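Local coordinates for protein aldehyde dehydrogenase (Burkholderia cenocepacia, PDB 4O6R) that probably oxidises aldehydes to carboxylic acids with NAD(P)+ as electron acceptor, and binds adenosine monophosphate, at residues 67-70 and 71-74; 118-121 and 122-125; 344-347 and 348-352; 430-433 and 434-438. All coordinates share one frame; numbering follows the deposited sequence.

Contact 1 of 4, residues 67-70 and 71-74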
loop_
_atom_site.group_PDB
_atom_site.type_symbol
_atom_site.label_atom_id
_atom_site.label_comp_id
_atom_site.label_asym_id
_atom_site.label_seq_id
_atom_site.Cartn_x
_atom_site.Cartn_y
_atom_site.Cartn_z
ATOM N N MET A 67 -2.002 18.848 -15.152
ATOM C CA MET A 67 -2.352 17.862 -16.163
ATOM C C MET A 67 -2.734 16.567 -15.435
ATOM O O MET A 67 -2.047 16.175 -14.473
ATOM C CB MET A 67 -1.140 17.623 -17.078
ATOM C CG MET A 67 -1.393 16.694 -18.244
ATOM S SD MET A 67 0.070 16.451 -19.281
ATOM C CE MET A 67 0.252 18.135 -19.837
ATOM N N PRO A 68 -3.811 15.890 -15.900
ATOM C CA PRO A 68 -4.153 14.608 -15.316
ATOM C C PRO A 68 -2.948 13.685 -15.371
ATOM O O PRO A 68 -2.214 13.685 -16.351
ATOM C CB PRO A 68 -5.256 14.083 -16.239
ATOM C CG PRO A 68 -5.885 15.317 -16.794
ATOM C CD PRO A 68 -4.743 16.268 -16.979
ATOM N N ALA A 69 -2.789 12.870 -14.337
ATOM C CA ALA A 69 -1.673 11.940 -14.232
ATOM C C ALA A 69 -1.591 11.042 -15.454
ATOM O O ALA A 69 -0.513 10.802 -15.979
ATOM C CB ALA A 69 -1.811 11.116 -12.960
ATOM N N ALA A 70 -2.731 10.554 -15.916
ATOM C CA ALA A 70 -2.776 9.687 -17.083
ATOM C C ALA A 70 -2.211 10.356 -18.335
ATOM O O ALA A 70 -1.631 9.670 -19.191
ATOM C CB ALA A 70 -4.197 9.224 -17.358
ATOM N N GLU A 71 -2.393 11.673 -18.443
ATOM C CA GLU A 71 -1.890 12.436 -19.598
ATOM C C GLU A 71 -0.377 12.596 -19.558
ATOM O O GLU A 71 0.292 12.462 -20.585
ATOM C CB GLU A 71 -2.587 13.801 -19.704
ATOM C CG GLU A 71 -4.081 13.702 -19.981
ATOM C CD GLU A 71 -4.738 15.053 -20.271
ATOM O OE1 GLU A 71 -4.019 16.089 -20.356
ATOM O OE2 GLU A 71 -5.980 15.062 -20.400
ATOM N N ARG A 72 0.175 12.858 -18.372
ATOM C CA ARG A 72 1.637 12.822 -18.189
ATOM C C ARG A 72 2.151 11.419 -18.526
ATOM O O ARG A 72 3.151 11.243 -19.236
ATOM C CB ARG A 72 2.070 13.163 -16.761
ATOM C CG ARG A 72 1.709 14.565 -16.333
ATOM C CD ARG A 72 2.470 14.985 -15.082
ATOM N NE ARG A 72 2.156 14.147 -13.945
ATOM C CZ ARG A 72 1.257 14.416 -13.007
ATOM N NH1 ARG A 72 0.505 15.487 -13.067
ATOM N NH2 ARG A 72 1.094 13.582 -12.006
ATOM N N GLY A 73 1.440 10.428 -18.023
ATOM C CA GLY A 73 1.754 9.028 -18.318
ATOM C C GLY A 73 1.812 8.734 -19.819
ATOM O O GLY A 73 2.749 8.080 -20.312
ATOM N N ARG A 74 0.795 9.189 -20.532
ATOM C CA ARG A 74 0.705 8.952 -21.991
ATOM C C ARG A 74 1.944 9.504 -22.733
ATOM O O ARG A 74 2.472 8.874 -23.679
ATOM C CB ARG A 74 -0.604 9.551 -22.532
ATOM C CG ARG A 74 -0.824 9.385 -24.029
ATOM C CD ARG A 74 -1.063 7.917 -24.374
ATOM N NE ARG A 74 -1.695 7.711 -25.688
ATOM C CZ ARG A 74 -2.954 8.056 -25.985
ATOM N NH1 ARG A 74 -3.742 8.652 -25.076
ATOM N NH2 ARG A 74 -3.429 7.824 -27.190
#

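Contact 2 of 4, residues 118-121 and 122-125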
loop_
_atom_site.group_PDB
_atom_site.type_symbol
_atom_site.label_atom_id
_atom_site.label_comp_id
_atom_site.label_asym_id
_atom_site.label_seq_id
_atom_site.Cartn_x
_atom_site.Cartn_y
_atom_site.Cartn_z
ATOM N N ARG A 118 8.747 3.505 -20.075
ATOM C CA ARG A 118 7.445 2.861 -20.222
ATOM C C ARG A 118 6.867 2.519 -18.847
ATOM O O ARG A 118 5.704 2.794 -18.599
ATOM C CB ARG A 118 7.503 1.636 -21.113
ATOM C CG ARG A 118 6.169 0.929 -21.244
ATOM C CD ARG A 118 6.206 -0.122 -22.332
ATOM N NE ARG A 118 6.485 0.466 -23.642
ATOM C CZ ARG A 118 7.580 0.254 -24.370
ATOM N NH1 ARG A 118 8.547 -0.545 -23.942
ATOM N NH2 ARG A 118 7.685 0.834 -25.578
ATOM N N TYR A 119 7.699 1.971 -17.953
ATOM C CA TYR A 119 7.252 1.675 -16.580
ATOM C C TYR A 119 6.640 2.928 -15.943
ATOM O O TYR A 119 5.535 2.889 -15.420
ATOM C CB TYR A 119 8.406 1.147 -15.729
ATOM C CG TYR A 119 8.017 0.831 -14.311
ATOM C CD1 TYR A 119 7.554 -0.428 -13.967
ATOM C CD2 TYR A 119 8.114 1.789 -13.310
ATOM C CE1 TYR A 119 7.220 -0.751 -12.669
ATOM C CE2 TYR A 119 7.790 1.468 -11.983
ATOM C CZ TYR A 119 7.327 0.203 -11.677
ATOM O OH TYR A 119 6.984 -0.133 -10.369
ATOM N N PHE A 120 7.384 4.035 -15.980
ATOM C CA PHE A 120 6.923 5.273 -15.381
ATOM C C PHE A 120 5.743 5.924 -16.064
ATOM O O PHE A 120 4.917 6.542 -15.397
ATOM C CB PHE A 120 8.082 6.248 -15.082
ATOM C CG PHE A 120 8.849 5.807 -13.902
ATOM C CD1 PHE A 120 8.298 5.938 -12.663
ATOM C CD2 PHE A 120 9.995 5.043 -14.046
ATOM C CE1 PHE A 120 8.908 5.418 -11.558
ATOM C CE2 PHE A 120 10.639 4.551 -12.928
ATOM C CZ PHE A 120 10.095 4.741 -11.680
ATOM N N GLY A 121 5.620 5.751 -17.374
ATOM C CA GLY A 121 4.430 6.196 -18.059
ATOM C C GLY A 121 3.196 5.481 -17.537
ATOM O O GLY A 121 2.156 6.093 -17.379
ATOM N N GLY A 122 3.338 4.197 -17.218
ATOM C CA GLY A 122 2.233 3.432 -16.634
ATOM C C GLY A 122 2.067 3.729 -15.146
ATOM O O GLY A 122 0.983 3.613 -14.621
ATOM N N MET A 123 3.143 4.120 -14.475
ATOM C CA MET A 123 3.089 4.468 -13.053
ATOM C C MET A 123 2.376 5.775 -12.740
ATOM O O MET A 123 1.883 5.957 -11.626
ATOM C CB MET A 123 4.500 4.585 -12.512
ATOM C CG MET A 123 4.636 4.985 -11.050
ATOM S SD MET A 123 3.870 3.798 -9.931
ATOM C CE MET A 123 5.236 2.725 -9.519
ATOM N N ALA A 124 2.357 6.709 -13.685
ATOM C CA ALA A 124 1.986 8.084 -13.366
ATOM C C ALA A 124 0.658 8.178 -12.635
ATOM O O ALA A 124 0.577 8.840 -11.601
ATOM C CB ALA A 124 1.995 8.979 -14.585
ATOM N N ASP A 125 -0.351 7.467 -13.125
ATOM C CA ASP A 125 -1.686 7.516 -12.497
ATOM C C ASP A 125 -1.931 6.328 -11.573
ATOM O O ASP A 125 -3.065 6.036 -11.230
ATOM C CB ASP A 125 -2.813 7.635 -13.540
ATOM C CG ASP A 125 -2.924 6.443 -14.497
ATOM O OD1 ASP A 125 -2.068 5.530 -14.539
ATOM O OD2 ASP A 125 -3.920 6.425 -15.251
HETATM O O HOH W 1 -0.372 6.385 -16.433
#

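Contact 3 of 4, residues 344-347 and 348-352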
loop_
_atom_site.group_PDB
_atom_site.type_symbol
_atom_site.label_atom_id
_atom_site.label_comp_id
_atom_site.label_asym_id
_atom_site.label_seq_id
_atom_site.Cartn_x
_atom_site.Cartn_y
_atom_site.Cartn_z
ATOM N N VAL A 344 46.638 -0.119 -11.146
ATOM C CA VAL A 344 47.459 -1.320 -11.419
ATOM C C VAL A 344 48.830 -1.205 -10.717
ATOM O O VAL A 344 49.271 -2.149 -10.069
ATOM C CB VAL A 344 47.658 -1.586 -12.947
ATOM C CG1 VAL A 344 48.628 -2.732 -13.178
ATOM C CG2 VAL A 344 46.336 -1.864 -13.614
ATOM N N ASP A 345 49.479 -0.041 -10.833
ATOM C CA ASP A 345 50.768 0.223 -10.166
ATOM C C ASP A 345 50.613 0.082 -8.668
ATOM O O ASP A 345 51.393 -0.620 -8.044
ATOM C CB ASP A 345 51.305 1.628 -10.475
ATOM C CG ASP A 345 51.696 1.807 -11.934
ATOM O OD1 ASP A 345 51.887 0.799 -12.639
ATOM O OD2 ASP A 345 51.779 2.965 -12.388
ATOM N N VAL A 346 49.550 0.681 -8.129
ATOM C CA VAL A 346 49.241 0.585 -6.699
ATOM C C VAL A 346 49.087 -0.885 -6.288
ATOM O O VAL A 346 49.625 -1.310 -5.278
ATOM C CB VAL A 346 47.980 1.408 -6.309
ATOM C CG1 VAL A 346 47.588 1.149 -4.858
ATOM C CG2 VAL A 346 48.226 2.892 -6.489
ATOM N N ALA A 347 48.352 -1.653 -7.075
ATOM C CA ALA A 347 48.105 -3.041 -6.754
ATOM C C ALA A 347 49.427 -3.804 -6.623
ATOM O O ALA A 347 49.640 -4.508 -5.635
ATOM C CB ALA A 347 47.231 -3.685 -7.809
ATOM N N ARG A 348 50.295 -3.654 -7.620
ATOM C CA ARG A 348 51.598 -4.334 -7.593
ATOM C C ARG A 348 52.455 -3.856 -6.394
ATOM O O ARG A 348 53.072 -4.673 -5.684
ATOM C CB ARG A 348 52.362 -4.116 -8.912
ATOM C CG ARG A 348 51.757 -4.740 -10.168
ATOM C CD ARG A 348 52.724 -4.521 -11.359
ATOM N NE ARG A 348 52.088 -4.743 -12.681
ATOM C CZ ARG A 348 51.961 -5.942 -13.242
ATOM N NH1 ARG A 348 52.442 -7.011 -12.624
ATOM N NH2 ARG A 348 51.368 -6.098 -14.419
ATOM N N GLU A 349 52.487 -2.538 -6.171
ATOM C CA GLU A 349 53.202 -1.928 -5.030
ATOM C C GLU A 349 52.811 -2.608 -3.713
ATOM O O GLU A 349 53.635 -2.852 -2.841
ATOM C CB GLU A 349 52.891 -0.419 -4.911
ATOM C CG GLU A 349 53.455 0.499 -5.994
ATOM C CD GLU A 349 52.704 1.835 -6.114
ATOM O OE1 GLU A 349 52.734 2.442 -7.208
ATOM O OE2 GLU A 349 52.058 2.292 -5.134
ATOM N N GLN A 350 51.536 -2.923 -3.565
ATOM C CA GLN A 350 51.042 -3.522 -2.323
ATOM C C GLN A 350 51.058 -5.060 -2.331
ATOM O O GLN A 350 50.469 -5.694 -1.456
ATOM C CB GLN A 350 49.642 -3.012 -2.015
ATOM C CG GLN A 350 49.604 -1.504 -1.825
ATOM C CD GLN A 350 48.453 -1.052 -0.943
ATOM O OE1 GLN A 350 47.288 -1.346 -1.213
ATOM N NE2 GLN A 350 48.778 -0.321 0.118
ATOM N N GLY A 351 51.756 -5.652 -3.295
ATOM C CA GLY A 351 51.984 -7.093 -3.319
ATOM C C GLY A 351 50.830 -7.890 -3.896
ATOM O O GLY A 351 50.738 -9.082 -3.666
ATOM N N GLY A 352 49.950 -7.230 -4.640
ATOM C CA GLY A 352 48.872 -7.907 -5.340
ATOM C C GLY A 352 49.456 -8.651 -6.535
ATOM O O GLY A 352 50.539 -8.279 -7.052
#

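Contact 4 of 4, residues 430-433 and 434-438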
loop_
_atom_site.group_PDB
_atom_site.type_symbol
_atom_site.label_atom_id
_atom_site.label_comp_id
_atom_site.label_asym_id
_atom_site.label_seq_id
_atom_site.Cartn_x
_atom_site.Cartn_y
_atom_site.Cartn_z
ATOM N N ALA A 430 21.695 -18.434 1.599
ATOM C CA ALA A 430 21.335 -17.370 0.659
ATOM C C ALA A 430 20.590 -16.231 1.354
ATOM O O ALA A 430 20.980 -15.054 1.231
ATOM C CB ALA A 430 20.513 -17.930 -0.509
ATOM N N HIS A 431 19.555 -16.573 2.106
ATOM C CA HIS A 431 18.721 -15.549 2.699
ATOM C C HIS A 431 19.393 -14.897 3.907
ATOM O O HIS A 431 19.224 -13.701 4.144
ATOM C CB HIS A 431 17.340 -16.094 3.072
ATOM C CG HIS A 431 16.559 -16.567 1.893
ATOM N ND1 HIS A 431 15.997 -15.707 0.967
ATOM C CD2 HIS A 431 16.290 -17.814 1.456
ATOM C CE1 HIS A 431 15.406 -16.409 0.023
ATOM N NE2 HIS A 431 15.579 -17.688 0.293
ATOM N N ARG A 432 20.129 -15.703 4.665
ATOM C CA ARG A 432 20.820 -15.219 5.851
ATOM C C ARG A 432 21.898 -14.212 5.449
ATOM O O ARG A 432 21.997 -13.117 6.012
ATOM C CB ARG A 432 21.455 -16.412 6.577
ATOM C CG ARG A 432 22.126 -16.060 7.876
ATOM C CD ARG A 432 22.890 -17.246 8.458
ATOM N NE ARG A 432 22.038 -18.403 8.710
ATOM C CZ ARG A 432 22.162 -19.622 8.169
ATOM N NH1 ARG A 432 23.109 -19.924 7.271
ATOM N NH2 ARG A 432 21.279 -20.560 8.507
ATOM N N MET A 433 22.730 -14.604 4.484
ATOM C CA MET A 433 23.767 -13.699 3.990
ATOM C C MET A 433 23.138 -12.431 3.379
ATOM O O MET A 433 23.630 -11.319 3.632
ATOM C CB MET A 433 24.643 -14.355 2.932
ATOM C CG MET A 433 25.613 -15.401 3.450
ATOM S SD MET A 433 27.005 -14.807 4.437
ATOM C CE MET A 433 27.821 -13.699 3.308
ATOM N N ALA A 434 22.080 -12.582 2.583
ATOM C CA ALA A 434 21.456 -11.387 1.959
ATOM C C ALA A 434 21.017 -10.363 3.024
ATOM O O ALA A 434 21.147 -9.147 2.824
ATOM C CB ALA A 434 20.301 -11.767 1.040
ATOM N N ALA A 435 20.480 -10.856 4.132
ATOM C CA ALA A 435 19.999 -10.000 5.221
ATOM C C ALA A 435 21.132 -9.236 5.930
ATOM O O ALA A 435 20.918 -8.127 6.378
ATOM C CB ALA A 435 19.246 -10.836 6.237
ATOM N N ARG A 436 22.329 -9.820 5.974
ATOM C CA ARG A 436 23.446 -9.325 6.791
ATOM C C ARG A 436 24.466 -8.472 6.055
ATOM O O ARG A 436 25.233 -7.746 6.684
ATOM C CB ARG A 436 24.134 -10.512 7.460
ATOM C CG ARG A 436 23.241 -11.134 8.518
ATOM C CD ARG A 436 23.862 -12.334 9.179
ATOM N NE ARG A 436 22.871 -13.051 9.975
ATOM C CZ ARG A 436 23.146 -14.077 10.778
ATOM N NH1 ARG A 436 24.397 -14.524 10.890
ATOM N NH2 ARG A 436 22.164 -14.664 11.457
ATOM N N ILE A 437 24.482 -8.557 4.734
ATOM C CA ILE A 437 25.385 -7.754 3.933
ATOM C C ILE A 437 24.869 -6.321 3.910
ATOM O O ILE A 437 23.673 -6.101 3.696
ATOM C CB ILE A 437 25.516 -8.313 2.500
ATOM C CG1 ILE A 437 26.261 -9.672 2.513
ATOM C CG2 ILE A 437 26.266 -7.342 1.599
ATOM C CD1 ILE A 437 26.006 -10.462 1.262
ATOM N N ASP A 438 25.779 -5.377 4.143
ATOM C CA ASP A 438 25.490 -3.947 4.082
ATOM C C ASP A 438 25.370 -3.477 2.654
ATOM O O ASP A 438 26.383 -3.179 2.018
ATOM C CB ASP A 438 26.672 -3.144 4.644
ATOM C CG ASP A 438 26.924 -3.387 6.097
ATOM O OD1 ASP A 438 26.020 -3.870 6.822
ATOM O OD2 ASP A 438 28.060 -3.041 6.520
HETATM O O HOH W 2 20.578 -13.027 9.125
#

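Contact 1 of 4, residues 67-70 and 71-74
M67 and R72 meet where helix 69-85 begins: SD of M67 packs 3.9 Å from CG of R72, against the aliphatic root of the arginine. CG of M67 points away from its own backbone N (chi1 -176°), which carries the flexible, apolar thioether forward along the first turn. P68 holds the N-cap position: proline's fixed phi suits the turn into the helix, and its carbonyl oxygen takes two donors of the first turn, R72 N at 3.2 Å and E71 N at 2.9 Å, the latter from above the carbonyl plane.

The tight side is the buried one. A69 O accepts G73 N at 2.9 Å, and G73, with no side chain, lets A124 pack directly on its CA. A69 CA lies over one face of the R72 guanidinium, off-centre and 3.9 Å from NH2. On the solvent side the packing is looser: A70 is exposed, and E71, modelled in two conformers, extends past the P68 ring, so its carboxylate contacts are doubtful.

A buried charge would favour polar partners: NE of R72 bonds A172 O and NH1 makes a weak bond to W64 O, so the helix start is joined to helix 159-172 by a hydrogen bond.

Contact 2 of 4, residues 118-121 and 122-125
The C-terminal part of helix 102-123 brings Y119 and F120 against M123, one turn further on. M123 lies alongside both aromatic side chains and points the same way. Its CG stands opposite the backbone N (chi1 178°), and bends at chi2 (61°) and chi3 (93°) turn the terminal methyl toward the tyrosine, where CE lies 3.5 Å from OH and 3.8 Å from CE2 of Y119, obliquely to the ring. The root of the same side chain serves the phenylalanine, with M123 CB 4.0 Å from F120 CD1. A methionine suits this place because its unbranched, bendable chain can fit two rings at once. F120 and M123 also pack on M473 of helix 469-475, while the Y119 ring makes a cation-pi contact with K126 of the third subunit.

The backbone underneath is helical: M123 N reaches Y119 O at 2.9 Å, and G122 N reaches R118 O at 3.1 Å. The next bond, A124 N to F120 O, is weak. A water takes over near the helix end, giving one hydrogen to G121 O at 2.7 Å and another, weakly, to D125 OD1 at 2.7 Å. R118 sends its guanidinium elsewhere, to salt bridges with E84 and D81.

The chemistry is therefore divided: the buried flank is mostly apolar, whereas on the water's flank two acceptors, a carbonyl and a carboxylate, are reconciled by a donor with two hydrogens.

Contact 3 of 4, residues 344-347 and 348-352
V344 and R348, one turn apart near the end of helix 334-349, lie side by side and point the same way, CG1 of V344 coming within 4.0 Å of NE of R348. The valine has CG1 opposite its backbone N (chi1 174°), the usual choice of valine in a helix, and V346 adopts the same conformation. R348 instead sets CG beside the backbone N (chi1 -66°), so that CG passes 3.6 Å from V344 O before the chain runs out straight to NE. Such a long stem suits an exposed position next to a buried valine: it passes the V344 carbonyl, brings NE beside CG1 and carries the charged end outward.

E349 starts the same way and reaches back across V346, but it was modelled in two conformers and the details of its carboxylate are doubtful. Q350 likewise keeps its extended chain near the helix, with CG 3.5 Å from V346 O, and its OE1 accepts the backbone N of R385. V346 and A347 pack on helix 385-388, where the small alanine allows close approach.

At Q350 the backbone leaves the helix. G351 takes a positive phi of 82°, a conformation glycine adopts with ease, and this folds the chain so that G352 N meets A347 O at 2.9 Å and G351 N meets R348 O at 2.9 Å. The pair of bonds defines a Schellman motif, with G351 as its C-prime residue.

Contact 4 of 4, residues 430-433 and 434-438
R432 and R436 pack against each other at the end of helix 427-436, the helix of a beta-alpha-beta unit whose strands are 421-423 and 441-444. R432 CG sits over one face of the R436 guanidinium, 3.7 Å from CZ, and the two guanidinium planes are 61° apart. R432 NE makes a salt bridge to OD2 of D487 of the third subunit, which would partly offset the second positive charge nearby.

Three backbone acceptors have firm donors. A430 O receives A434 N at 3.0 Å, and H431 O receives A435 N at 3.1 Å. M433 O has two: I437 N at 3.1 Å, almost straight ahead of the carbonyl, and R436 N at 3.1 Å, well above its plane. R432 O is held by weak bonds from R436 N and a water. That water also lies near R436 NE, but the distance is implausibly short and its detail doubtful. Past the helix end N412 serves both sides of the turn, its ND2 bonding R436 O and its OD1 accepting D438 N.

H431 is satisfied between subunits, ND1 by Y141 OH of the fourth and NE2 by the matching NE2 of H431 of the second. The small A434 methyl fits against C442 and I444 of strand 441-444. M433 and I437 face strand 421-423, both touching L422, and M433 CE approaches I437 CD1 to 4.2 Å.

In the fold
From the N terminus the four contacts follow in series; each closes no more than a turn or two of its own helix, and none nests in or crosses another. Contact 1 starts helix 69-85 and contact 2 lies near the end of helix 102-123. Although apart in sequence, they touch, with centres about 9 Å apart: A124 and D125 pack on A69, A70 and G73, bringing the two helices together beside helix 159-172. Contact 3 ends helix 334-349 and packs on helix 385-388, its centre about 55 Å from that of contact 1. Contact 4 ends helix 427-436 against the seven-stranded sheet. Contacts 2 and 4 both meet the third subunit, and contacts 1 and 4 the second.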